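Local coordinates for protein type I modular polyketide synthase (Streptomyces albus subsp. albus, PDB 6IYT) that probably transfers an extender unit, most likely ethylmalonyl from its coenzyme A thioester, as an acyltransferase domain of the salinomycin assembly line, at residues Leu184-Phe189 with Val234-Ser239; Pro126-Gln131 with Gly314-Ser319; Gly215-Ala220 with Ser364-Asn369; Ala151-Ala156 with Leu226-Ala231. One frame throughout, in Å; residues are numbered along the deposited sequence.

Following the chain from the N terminus, 126-131 comes first, then 151-156, 184-189 and 215-220, before the partners return as 226-231, 234-239, 314-319 and 364-369. Contact 2 closes a long loop between the loop after strand 120-125 and the loop after strand 310-312, and contacts 1 and 4 both nest inside it. These two cross each other, and both use helix 228-245, which contact 1 ties to helix 181-200 and contact 4 to helix 144-158. Contact 3 crosses all the others, joining helix 215-223 to helix 363-371. Arg238 links contacts 1 and 3, while Phe189 touches residues of both contact 3 and contact 4.

Contact 1: Leu184-Phe189 with Val234-Ser239; sequences LQPVLF and VVVLRS
Val235 sets both methyls against the neighbouring helix, and each finds a different surface. CG1 sits over one face of the Phe189 ring, 4.0 Å from Phe189 CG, and also rests against the CA of Pro186. CG2 lies 3.7 Å from Gln185 CB and just as close to that residue's carbonyl oxygen. With CG anti to the backbone N (chi1 167°) the Phe189 ring is carried toward the other helix, and chi2 near 85° turns a face to the methyl. A turn before Phe189, the Pro186 ring stands roughly perpendicular to Val236, with CG 3.9 Å from Val236 CG2. Pro186 also kinks its helix, since its N cannot bond back to the turn before. Gln185 runs out alongside Ser239, its OE1 3.5 Å from Ser239 CB. Gln185 OE1 takes a hydrogen bond from water 1 at 2.6 Å. The same water accepts from Arg238 NE at 2.8 Å, in the plane of the guanidinium. Ser239 OG turns back to Val235 O at 2.7 Å, so it spends its proton inside its own helix and meets Pro186 by packing. The two helices run nearly antiparallel, at 160°, with their axes 8.6 Å apart. Helix 215-223 packs beside both, with Ile217 against Phe189, Val234 and Arg238, and helix 144-158 meets Phe189 through Val153 and Val157.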
loop_
_atom_site.group_PDB
_atom_site.type_symbol
_atom_site.label_atom_id
_atom_site.label_comp_id
_atom_site.label_asym_id
_atom_site.label_seq_id
_atom_site.Cartn_x
_atom_site.Cartn_y
_atom_site.Cartn_z
ATOM N N LEU A 184 -8.607 -13.011 -6.826
ATOM C CA LEU A 184 -7.633 -12.207 -6.095
ATOM C C LEU A 184 -7.454 -10.798 -6.658
ATOM O O LEU A 184 -7.402 -9.812 -5.892
ATOM C CB LEU A 184 -6.288 -12.933 -6.079
ATOM C CG LEU A 184 -5.170 -12.288 -5.300
ATOM C CD1 LEU A 184 -5.591 -12.159 -3.853
ATOM C CD2 LEU A 184 -3.899 -13.144 -5.426
ATOM N N GLN A 185 -7.241 -10.676 -7.972
ATOM C CA GLN A 185 -6.913 -9.345 -8.504
ATOM C C GLN A 185 -8.056 -8.338 -8.246
ATOM O O GLN A 185 -7.810 -7.246 -7.803
ATOM C CB GLN A 185 -6.521 -9.393 -9.962
ATOM C CG GLN A 185 -5.239 -10.162 -10.206
ATOM C CD GLN A 185 -4.598 -9.857 -11.559
ATOM O OE1 GLN A 185 -5.044 -8.974 -12.292
ATOM N NE2 GLN A 185 -3.496 -10.529 -11.845
ATOM N N PRO A 186 -9.317 -8.737 -8.475
ATOM C CA PRO A 186 -10.333 -7.730 -8.197
ATOM C C PRO A 186 -10.521 -7.451 -6.716
ATOM O O PRO A 186 -10.843 -6.294 -6.328
ATOM C CB PRO A 186 -11.626 -8.350 -8.820
ATOM C CG PRO A 186 -11.114 -9.279 -9.879
ATOM C CD PRO A 186 -9.869 -9.875 -9.233
ATOM N N VAL A 187 -10.228 -8.440 -5.869
ATOM C CA VAL A 187 -10.277 -8.216 -4.414
ATOM C C VAL A 187 -9.127 -7.276 -3.959
ATOM O O VAL A 187 -9.366 -6.309 -3.269
ATOM C CB VAL A 187 -10.215 -9.520 -3.650
ATOM C CG1 VAL A 187 -9.891 -9.255 -2.204
ATOM C CG2 VAL A 187 -11.528 -10.257 -3.784
ATOM N N LEU A 188 -7.915 -7.514 -4.470
ATOM C CA LEU A 188 -6.777 -6.612 -4.222
ATOM C C LEU A 188 -7.050 -5.185 -4.659
ATOM O O LEU A 188 -6.676 -4.252 -3.974
ATOM C CB LEU A 188 -5.533 -7.131 -4.928
ATOM C CG LEU A 188 -4.398 -7.793 -4.150
ATOM C CD1 LEU A 188 -4.777 -8.326 -2.799
ATOM C CD2 LEU A 188 -3.670 -8.836 -4.995
ATOM N N PHE A 189 -7.614 -5.031 -5.864
ATOM C CA PHE A 189 -8.039 -3.756 -6.369
ATOM C C PHE A 189 -8.976 -3.045 -5.373
ATOM O O PHE A 189 -8.748 -1.905 -5.019
ATOM C CB PHE A 189 -8.751 -3.945 -7.701
ATOM C CG PHE A 189 -9.491 -2.738 -8.171
ATOM C CD1 PHE A 189 -8.833 -1.743 -8.874
ATOM C CD2 PHE A 189 -10.845 -2.687 -8.091
ATOM C CE1 PHE A 189 -9.512 -0.638 -9.370
ATOM C CE2 PHE A 189 -11.545 -1.614 -8.598
ATOM C CZ PHE A 189 -10.869 -0.580 -9.250
ATOM N N VAL A 234 -11.690 -3.523 -16.083
ATOM C CA VAL A 234 -10.370 -3.889 -16.563
ATOM C C VAL A 234 -9.771 -4.993 -15.706
ATOM O O VAL A 234 -9.264 -6.004 -16.236
ATOM C CB VAL A 234 -9.399 -2.712 -16.623
ATOM C CG1 VAL A 234 -8.023 -3.187 -16.948
ATOM C CG2 VAL A 234 -9.834 -1.681 -17.651
ATOM N N VAL A 235 -9.786 -4.815 -14.397
ATOM C CA VAL A 235 -9.128 -5.805 -13.540
ATOM C C VAL A 235 -9.858 -7.152 -13.548
ATOM O O VAL A 235 -9.206 -8.200 -13.599
ATOM C CB VAL A 235 -8.879 -5.309 -12.095
ATOM C CG1 VAL A 235 -10.163 -5.189 -11.319
ATOM C CG2 VAL A 235 -7.928 -6.263 -11.382
ATOM N N VAL A 236 -11.180 -7.128 -13.668
ATOM C CA VAL A 236 -11.956 -8.360 -13.738
ATOM C C VAL A 236 -11.665 -9.096 -15.045
ATOM O O VAL A 236 -11.328 -10.262 -15.040
ATOM C CB VAL A 236 -13.474 -8.103 -13.618
ATOM C CG1 VAL A 236 -14.264 -9.388 -13.961
ATOM C CG2 VAL A 236 -13.826 -7.647 -12.213
ATOM N N LEU A 237 -11.746 -8.408 -16.164
ATOM C CA LEU A 237 -11.632 -9.097 -17.444
ATOM C C LEU A 237 -10.222 -9.561 -17.712
ATOM O O LEU A 237 -10.024 -10.627 -18.267
ATOM C CB LEU A 237 -12.109 -8.222 -18.585
ATOM C CG LEU A 237 -13.601 -7.945 -18.624
ATOM C CD1 LEU A 237 -13.904 -7.056 -19.836
ATOM C CD2 LEU A 237 -14.428 -9.226 -18.656
ATOM N N ARG A 238 -9.242 -8.721 -17.424
ATOM C CA ARG A 238 -7.879 -9.113 -17.635
ATOM C C ARG A 238 -7.478 -10.304 -16.770
ATOM O O ARG A 238 -6.856 -11.234 -17.256
ATOM C CB ARG A 238 -6.921 -7.965 -17.444
ATOM C CG ARG A 238 -5.626 -8.225 -18.194
ATOM C CD ARG A 238 -4.733 -6.993 -18.224
ATOM N NE ARG A 238 -4.178 -6.691 -16.905
ATOM C CZ ARG A 238 -3.326 -5.693 -16.686
ATOM N NH1 ARG A 238 -2.993 -4.898 -17.685
ATOM N NH2 ARG A 238 -2.769 -5.525 -15.480
ATOM N N SER A 239 -7.855 -10.294 -15.481
ATOM C CA SER A 239 -7.510 -11.408 -14.610
ATOM C C SER A 239 -8.239 -12.698 -15.006
ATOM O O SER A 239 -7.669 -13.777 -14.928
ATOM C CB SER A 239 -7.724 -11.072 -13.122
ATOM O OG SER A 239 -9.084 -10.812 -12.795
HETATM O O HOH W 1 -3.936 -8.009 -14.407
#

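Contact 2: Pro126-Gln131 with Gly314-Ser319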
loop_
_atom_site.group_PDB
_atom_site.type_symbol
_atom_site.label_atom_id
_atom_site.label_comp_id
_atom_site.label_asym_id
_atom_site.label_seq_id
_atom_site.Cartn_x
_atom_site.Cartn_y
_atom_site.Cartn_z
ATOM N N PRO A 126 0.860 -1.503 -5.269
ATOM C CA PRO A 126 1.596 -2.673 -5.786
ATOM C C PRO A 126 0.723 -3.668 -6.543
ATOM O O PRO A 126 -0.503 -3.525 -6.599
ATOM C CB PRO A 126 2.168 -3.328 -4.526
ATOM C CG PRO A 126 1.345 -2.826 -3.393
ATOM C CD PRO A 126 0.661 -1.548 -3.815
ATOM N N GLY A 127 1.344 -4.679 -7.086
ATOM C CA GLY A 127 0.602 -5.798 -7.697
ATOM C C GLY A 127 0.445 -6.942 -6.720
ATOM O O GLY A 127 0.210 -6.734 -5.520
ATOM N N GLN A 128 0.568 -8.163 -7.210
ATOM C CA GLN A 128 0.359 -9.312 -6.351
ATOM C C GLN A 128 1.533 -9.468 -5.412
ATOM O O GLN A 128 2.631 -8.974 -5.684
ATOM C CB GLN A 128 0.145 -10.580 -7.172
ATOM C CG GLN A 128 -1.306 -10.956 -7.296
ATOM C CD GLN A 128 -1.560 -11.964 -8.383
ATOM O OE1 GLN A 128 -1.319 -13.174 -8.212
ATOM N NE2 GLN A 128 -2.007 -11.492 -9.508
ATOM N N GLY A 129 1.279 -10.065 -4.258
ATOM C CA GLY A 129 2.306 -10.226 -3.231
ATOM C C GLY A 129 1.852 -9.617 -1.918
ATOM O O GLY A 129 2.407 -9.926 -0.835
ATOM N N SER A 130 0.852 -8.734 -2.019
ATOM C CA SER A 130 0.280 -7.994 -0.869
ATOM C C SER A 130 -0.616 -8.868 0.035
ATOM O O SER A 130 -1.024 -8.440 1.118
ATOM C CB SER A 130 -0.563 -6.816 -1.409
ATOM O OG SER A 130 0.111 -5.616 -1.162
ATOM N N GLN A 131 -1.140 -9.935 -0.535
ATOM C CA GLN A 131 -2.326 -10.557 0.003
ATOM C C GLN A 131 -1.977 -11.347 1.265
ATOM O O GLN A 131 -0.907 -11.941 1.347
ATOM C CB GLN A 131 -2.966 -11.497 -1.083
ATOM C CG GLN A 131 -2.075 -12.653 -1.543
ATOM C CD GLN A 131 -1.201 -12.334 -2.761
ATOM O OE1 GLN A 131 -0.955 -11.180 -3.080
ATOM N NE2 GLN A 131 -0.772 -13.385 -3.481
ATOM N N GLY A 314 2.657 -15.533 -4.844
ATOM C CA GLY A 314 1.435 -16.335 -4.818
ATOM C C GLY A 314 0.453 -15.982 -5.929
ATOM O O GLY A 314 0.159 -14.835 -6.142
ATOM N N SER A 315 -0.031 -17.014 -6.621
ATOM C CA SER A 315 -1.101 -16.937 -7.573
ATOM C C SER A 315 -0.760 -16.176 -8.840
ATOM O O SER A 315 -1.643 -15.867 -9.629
ATOM C CB SER A 315 -2.351 -16.349 -6.949
ATOM O OG SER A 315 -2.796 -17.155 -5.846
ATOM N N THR A 316 0.513 -15.928 -9.077
ATOM C CA THR A 316 0.910 -15.179 -10.250
ATOM C C THR A 316 0.985 -16.084 -11.468
ATOM O O THR A 316 1.103 -17.326 -11.348
ATOM C CB THR A 316 2.254 -14.512 -10.066
ATOM O OG1 THR A 316 3.227 -15.495 -9.661
ATOM C CG2 THR A 316 2.145 -13.385 -9.004
ATOM N N VAL A 317 0.763 -15.480 -12.619
ATOM C CA VAL A 317 1.097 -16.079 -13.921
ATOM C C VAL A 317 2.290 -15.336 -14.492
ATOM O O VAL A 317 2.698 -14.334 -13.945
ATOM C CB VAL A 317 -0.077 -15.977 -14.912
ATOM C CG1 VAL A 317 -1.270 -16.815 -14.447
ATOM C CG2 VAL A 317 -0.446 -14.513 -15.224
ATOM N N ALA A 318 2.787 -15.768 -15.644
ATOM C CA ALA A 318 3.964 -15.129 -16.238
ATOM C C ALA A 318 3.535 -13.974 -17.120
ATOM O O ALA A 318 3.718 -14.003 -18.330
ATOM C CB ALA A 318 4.791 -16.147 -17.046
ATOM N N SER A 319 2.961 -12.945 -16.514
ATOM C CA SER A 319 2.823 -11.662 -17.175
ATOM C C SER A 319 4.209 -11.036 -17.313
ATOM O O SER A 319 5.206 -11.593 -16.839
ATOM C CB SER A 319 1.884 -10.744 -16.369
ATOM O OG SER A 319 2.136 -10.883 -14.989
HETATM O O HOH W 2 -2.040 -16.058 -3.294
#
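Gln128 and Gln131 belong to the Gly-Gln-Gly-Ser-Gln loop that follows strand 120-125, a signature of this acyltransferase family that borders the active site in its relatives. Their partner leaves strand 310-312 of the smaller subdomain, ferredoxin-like as in relatives, so the contact bridges the two parts of the fold. Val317, Ala318 and Ser319 probably open the short motif that in related modular synthases correlates with the choice of extender unit. Gln128 and Thr316 lie side by side, pointing opposite ways, Gln128 CB packing 3.9 Å from Thr316 CG2. The hydroxyl of Thr316 is engaged by Ile313 O and Val252 N. Gln131 bends at chi2 (-91°), which folds its amide back over its own loop. OE1 accepts from Gly129 N at 2.8 Å, a fairly straight bond of 155°, and this pins the amide's rotation. With that end fixed, NE2 faces the other loop and makes a weak bond to Gly314 O at 3.2 Å, bent to 127°. Ser315 OG is also held by Asp179 O. Water 2 completes the bridge, accepting from Gln131 NE2 at 3.0 Å and donating to Ser315 OG at 2.9 Å.

Contact 3: Gly215-Ala220 with Ser364-Asn369; sequences GEIAAA and SYWFEN
The indole of Trp366 lies against helix 215-223, the helix that follows the probable nucleophile elbow, whose Gly-x-Ser-x-Gly pattern ends at Gly215. At the indole edge, near the ring plane, CH2 comes within 3.6 Å of Glu216 O, while Ile217 CG1 lies obliquely against CZ3 at 3.6 Å. One indole face is covered from its own helix by Tyr365, whose CD2 stands over the ring centre. Tyr365 in turn presents an edge: its ring projects anti to the backbone N (chi1 -173°), which carries OH to the carboxylate of Glu216. OH donates to Glu216 OE2 at 2.6 Å on the syn side, and the carboxylate and phenol planes lie only 17° apart. Glu216 is stretched out past CG, placing OE2 between two donors. Asn369 ND2 is the second, at 2.9 Å, and it approaches from above the carboxylate plane. Two bonds thus grip one buried oxygen, while Thr350 N serves OE1, an arrangement consistent with a charged carboxylate. Asn369 is itself fixed at both ends of its amide: OD1 takes a bond from Arg238 NH1, and ND2 also donates to Ser213 O, a carbonyl of the elbow.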
loop_
_atom_site.group_PDB
_atom_site.type_symbol
_atom_site.label_atom_id
_atom_site.label_comp_id
_atom_site.label_asym_id
_atom_site.label_seq_id
_atom_site.Cartn_x
_atom_site.Cartn_y
_atom_site.Cartn_z
ATOM N N GLY A 215 -1.462 -3.036 -10.205
ATOM C CA GLY A 215 -1.608 -1.899 -9.304
ATOM C C GLY A 215 -1.927 -0.597 -10.024
ATOM O O GLY A 215 -2.418 0.366 -9.417
ATOM N N GLU A 216 -1.465 -0.473 -11.255
ATOM C CA GLU A 216 -1.749 0.742 -12.007
ATOM C C GLU A 216 -3.248 0.924 -12.214
ATOM O O GLU A 216 -3.701 2.023 -12.458
ATOM C CB GLU A 216 -1.013 0.733 -13.345
ATOM C CG GLU A 216 0.483 1.012 -13.217
ATOM C CD GLU A 216 1.113 1.565 -14.494
ATOM O OE1 GLU A 216 2.010 2.434 -14.380
ATOM O OE2 GLU A 216 0.648 1.223 -15.613
ATOM N N ILE A 217 -4.006 -0.175 -12.224
ATOM C CA ILE A 217 -5.483 -0.056 -12.374
ATOM C C ILE A 217 -6.098 0.607 -11.112
ATOM O O ILE A 217 -6.903 1.556 -11.203
ATOM C CB ILE A 217 -6.130 -1.418 -12.606
ATOM C CG1 ILE A 217 -5.525 -2.103 -13.835
ATOM C CG2 ILE A 217 -7.627 -1.262 -12.745
ATOM C CD1 ILE A 217 -5.817 -3.595 -13.914
ATOM N N ALA A 218 -5.625 0.202 -9.935
ATOM C CA ALA A 218 -6.010 0.894 -8.683
ATOM C C ALA A 218 -5.531 2.356 -8.644
ATOM O O ALA A 218 -6.289 3.254 -8.254
ATOM C CB ALA A 218 -5.507 0.142 -7.469
ATOM N N ALA A 219 -4.322 2.594 -9.108
ATOM C CA ALA A 219 -3.785 3.946 -9.171
ATOM C C ALA A 219 -4.648 4.861 -10.054
ATOM O O ALA A 219 -4.959 6.020 -9.679
ATOM C CB ALA A 219 -2.377 3.906 -9.692
ATOM N N ALA A 220 -5.057 4.337 -11.209
ATOM C CA ALA A 220 -5.932 5.081 -12.138
ATOM C C ALA A 220 -7.297 5.355 -11.527
ATOM O O ALA A 220 -7.903 6.412 -11.780
ATOM C CB ALA A 220 -6.088 4.316 -13.431
ATOM N N SER A 364 -4.609 -0.230 -25.513
ATOM C CA SER A 364 -3.199 -0.446 -25.886
ATOM C C SER A 364 -2.280 -0.263 -24.700
ATOM O O SER A 364 -1.300 -1.024 -24.505
ATOM C CB SER A 364 -2.776 0.500 -27.019
ATOM O OG SER A 364 -3.254 0.000 -28.263
ATOM N N TYR A 365 -2.586 0.717 -23.880
ATOM C CA TYR A 365 -1.827 0.899 -22.618
ATOM C C TYR A 365 -1.942 -0.299 -21.694
ATOM O O TYR A 365 -0.956 -0.739 -21.150
ATOM C CB TYR A 365 -2.269 2.138 -21.890
ATOM C CG TYR A 365 -1.415 2.431 -20.702
ATOM C CD1 TYR A 365 -0.204 3.110 -20.843
ATOM C CD2 TYR A 365 -1.740 1.924 -19.455
ATOM C CE1 TYR A 365 0.642 3.298 -19.762
ATOM C CE2 TYR A 365 -0.874 2.054 -18.380
ATOM C CZ TYR A 365 0.243 2.846 -18.506
ATOM O OH TYR A 365 1.110 2.939 -17.465
ATOM N N TRP A 366 -3.144 -0.832 -21.521
ATOM C CA TRP A 366 -3.336 -1.933 -20.617
ATOM C C TRP A 366 -2.737 -3.241 -21.142
ATOM O O TRP A 366 -2.210 -4.023 -20.354
ATOM C CB TRP A 366 -4.784 -2.104 -20.245
ATOM C CG TRP A 366 -5.306 -0.953 -19.456
ATOM C CD1 TRP A 366 -6.207 -0.015 -19.879
ATOM C CD2 TRP A 366 -4.816 -0.496 -18.191
ATOM N NE1 TRP A 366 -6.305 0.995 -18.970
ATOM C CE2 TRP A 366 -5.423 0.758 -17.942
ATOM C CE3 TRP A 366 -3.827 -0.952 -17.320
ATOM C CZ2 TRP A 366 -5.150 1.500 -16.813
ATOM C CZ3 TRP A 366 -3.568 -0.217 -16.157
ATOM C CH2 TRP A 366 -4.243 0.979 -15.905
ATOM N N PHE A 367 -2.573 -3.351 -22.468
ATOM C CA PHE A 367 -1.744 -4.404 -22.999
ATOM C C PHE A 367 -0.267 -4.204 -22.634
ATOM O O PHE A 367 0.368 -5.103 -22.132
ATOM C CB PHE A 367 -1.866 -4.541 -24.497
ATOM C CG PHE A 367 -0.913 -5.555 -25.069
ATOM C CD1 PHE A 367 -1.123 -6.902 -24.844
ATOM C CD2 PHE A 367 0.277 -5.155 -25.629
ATOM C CE1 PHE A 367 -0.181 -7.845 -25.253
ATOM C CE2 PHE A 367 1.208 -6.094 -26.104
ATOM C CZ PHE A 367 0.976 -7.441 -25.895
ATOM N N GLU A 368 0.268 -3.012 -22.882
ATOM C CA GLU A 368 1.668 -2.736 -22.550
ATOM C C GLU A 368 1.915 -2.926 -21.054
ATOM O O GLU A 368 2.951 -3.455 -20.644
ATOM C CB GLU A 368 2.035 -1.318 -22.961
ATOM C CG GLU A 368 2.045 -1.077 -24.469
ATOM C CD GLU A 368 3.090 -1.895 -25.188
ATOM O OE1 GLU A 368 4.283 -1.833 -24.776
ATOM O OE2 GLU A 368 2.730 -2.551 -26.217
ATOM N N ASN A 369 0.953 -2.516 -20.235
ATOM C CA ASN A 369 1.080 -2.679 -18.779
ATOM C C ASN A 369 1.299 -4.142 -18.366
ATOM O O ASN A 369 2.105 -4.412 -17.474
ATOM C CB ASN A 369 -0.132 -2.093 -18.092
ATOM C CG ASN A 369 -0.258 -2.520 -16.653
ATOM O OD1 ASN A 369 -0.881 -3.573 -16.349
ATOM N ND2 ASN A 369 0.199 -1.685 -15.760
#

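Contact 4: Ala151-Ala156 with Leu226-Ala231; sequences AEVASA and LSLGDA
Ala156 and Gly229 bring their backbones close, CA to CA 5.0 Å. Ala156 lies on helix 144-158, already regular through 151-156. Gly229 belongs to the first turn of helix 228-245, which starts only after Leu226 and Ser227 have passed in extended form. Ser227 is the N-cap: its OG accepts from Asp230 N at 3.0 Å, at a nearly straight 162°, and its carbonyl oxygen receives Ala231 N.

Leu228 carries most of the meeting. Its side chain projects from the first turn to the flank of helix 144-158, where its branches part. Its chi1 of -136° lies off the usual staggered positions as the branches are turned to that helix. CD1 goes to Val153 CG2 at 4.3 Å, and CD2 points to the backbone, 4.1 Å from Glu152 O. Between them, Leu228 CG sits 4.1 Å from Ala156 CB. That methyl also lies 3.8 Å from Leu228 O, so the small alanine fits against both the side chain and the backbone of the turn. Glu152 turns its carboxylate to Arg149 on its own helix and gives the contact its carbonyl. Val153 continues inward to Phe189 and Val193 of helix 181-200, and Ala231 touches Phe189 too.

No hydrogen bond crosses between the segments. Asp230 N is answered by Ser227 OG, Glu152 OE1 by Arg149 and Asp230 OD2 by Glu339 N. What joins the two helices is methyls set against methyls and backbone carbonyls at ordinary van der Waals distances. Such contacts have no direction of their own, so the fit rests on shape and on the capped first turn.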
loop_
_atom_site.group_PDB
_atom_site.type_symbol
_atom_site.label_atom_id
_atom_site.label_comp_id
_atom_site.label_asym_id
_atom_site.label_seq_id
_atom_site.Cartn_x
_atom_site.Cartn_y
_atom_site.Cartn_z
ATOM N N ALA A 151 -17.523 -0.706 -0.073
ATOM C CA ALA A 151 -18.838 -0.976 -0.661
ATOM C C ALA A 151 -18.985 -0.349 -2.030
ATOM O O ALA A 151 -19.493 -1.006 -2.959
ATOM C CB ALA A 151 -19.945 -0.489 0.260
ATOM N N GLU A 152 -18.521 0.895 -2.184
ATOM C CA GLU A 152 -18.585 1.591 -3.487
ATOM C C GLU A 152 -17.795 0.829 -4.524
ATOM O O GLU A 152 -18.229 0.672 -5.664
ATOM C CB GLU A 152 -18.020 3.020 -3.393
ATOM C CG GLU A 152 -18.712 3.920 -2.378
ATOM C CD GLU A 152 -18.130 5.348 -2.345
ATOM O OE1 GLU A 152 -17.011 5.565 -2.895
ATOM O OE2 GLU A 152 -18.846 6.271 -1.858
ATOM N N VAL A 153 -16.566 0.470 -4.175
ATOM C CA VAL A 153 -15.679 -0.142 -5.132
ATOM C C VAL A 153 -16.113 -1.594 -5.473
ATOM O O VAL A 153 -16.159 -1.974 -6.630
ATOM C CB VAL A 153 -14.258 -0.158 -4.604
ATOM C CG1 VAL A 153 -13.349 -0.846 -5.612
ATOM C CG2 VAL A 153 -13.784 1.267 -4.328
ATOM N N ALA A 154 -16.558 -2.321 -4.464
ATOM C CA ALA A 154 -17.120 -3.665 -4.646
ATOM C C ALA A 154 -18.304 -3.672 -5.583
ATOM O O ALA A 154 -18.433 -4.579 -6.404
ATOM C CB ALA A 154 -17.504 -4.277 -3.322
ATOM N N SER A 155 -19.125 -2.636 -5.518
ATOM C CA SER A 155 -20.287 -2.543 -6.397
ATOM C C SER A 155 -19.861 -2.439 -7.814
ATOM O O SER A 155 -20.495 -2.997 -8.680
ATOM C CB SER A 155 -21.165 -1.356 -6.045
ATOM O OG SER A 155 -21.816 -1.593 -4.812
ATOM N N ALA A 156 -18.785 -1.697 -8.049
ATOM C CA ALA A 156 -18.236 -1.568 -9.368
ATOM C C ALA A 156 -17.705 -2.887 -9.881
ATOM O O ALA A 156 -17.965 -3.256 -11.033
ATOM C CB ALA A 156 -17.155 -0.492 -9.399
ATOM N N LEU A 226 -9.403 6.627 -14.645
ATOM C CA LEU A 226 -10.497 5.772 -15.077
ATOM C C LEU A 226 -11.642 5.951 -14.125
ATOM O O LEU A 226 -11.434 6.073 -12.937
ATOM C CB LEU A 226 -10.079 4.310 -15.073
ATOM C CG LEU A 226 -9.052 3.857 -16.125
ATOM C CD1 LEU A 226 -8.681 2.411 -15.870
ATOM C CD2 LEU A 226 -9.613 4.047 -17.514
ATOM N N SER A 227 -12.861 5.792 -14.622
ATOM C CA SER A 227 -14.000 5.687 -13.738
ATOM C C SER A 227 -13.831 4.425 -12.878
ATOM O O SER A 227 -13.152 3.476 -13.269
ATOM C CB SER A 227 -15.306 5.634 -14.560
ATOM O OG SER A 227 -15.448 4.406 -15.243
ATOM N N LEU A 228 -14.464 4.397 -11.721
ATOM C CA LEU A 228 -14.507 3.183 -10.928
ATOM C C LEU A 228 -14.999 1.982 -11.711
ATOM O O LEU A 228 -14.441 0.879 -11.602
ATOM C CB LEU A 228 -15.418 3.383 -9.745
ATOM C CG LEU A 228 -14.981 2.885 -8.404
ATOM C CD1 LEU A 228 -13.516 3.235 -8.129
ATOM C CD2 LEU A 228 -15.904 3.523 -7.370
ATOM N N GLY A 229 -16.082 2.174 -12.469
ATOM C CA GLY A 229 -16.614 1.109 -13.318
ATOM C C GLY A 229 -15.600 0.566 -14.306
ATOM O O GLY A 229 -15.479 -0.637 -14.462
ATOM N N ASP A 230 -14.949 1.468 -15.053
ATOM C CA ASP A 230 -13.990 1.054 -16.082
ATOM C C ASP A 230 -12.798 0.346 -15.441
ATOM O O ASP A 230 -12.381 -0.684 -15.919
ATOM C CB ASP A 230 -13.488 2.244 -16.913
ATOM C CG ASP A 230 -14.447 2.629 -18.069
ATOM O OD1 ASP A 230 -15.487 1.949 -18.275
ATOM O OD2 ASP A 230 -14.136 3.631 -18.772
ATOM N N ALA A 231 -12.258 0.904 -14.349
ATOM C CA ALA A 231 -11.108 0.266 -13.664
ATOM C C ALA A 231 -11.499 -1.134 -13.167
ATOM O O ALA A 231 -10.780 -2.128 -13.381
ATOM C CB ALA A 231 -10.635 1.144 -12.492
#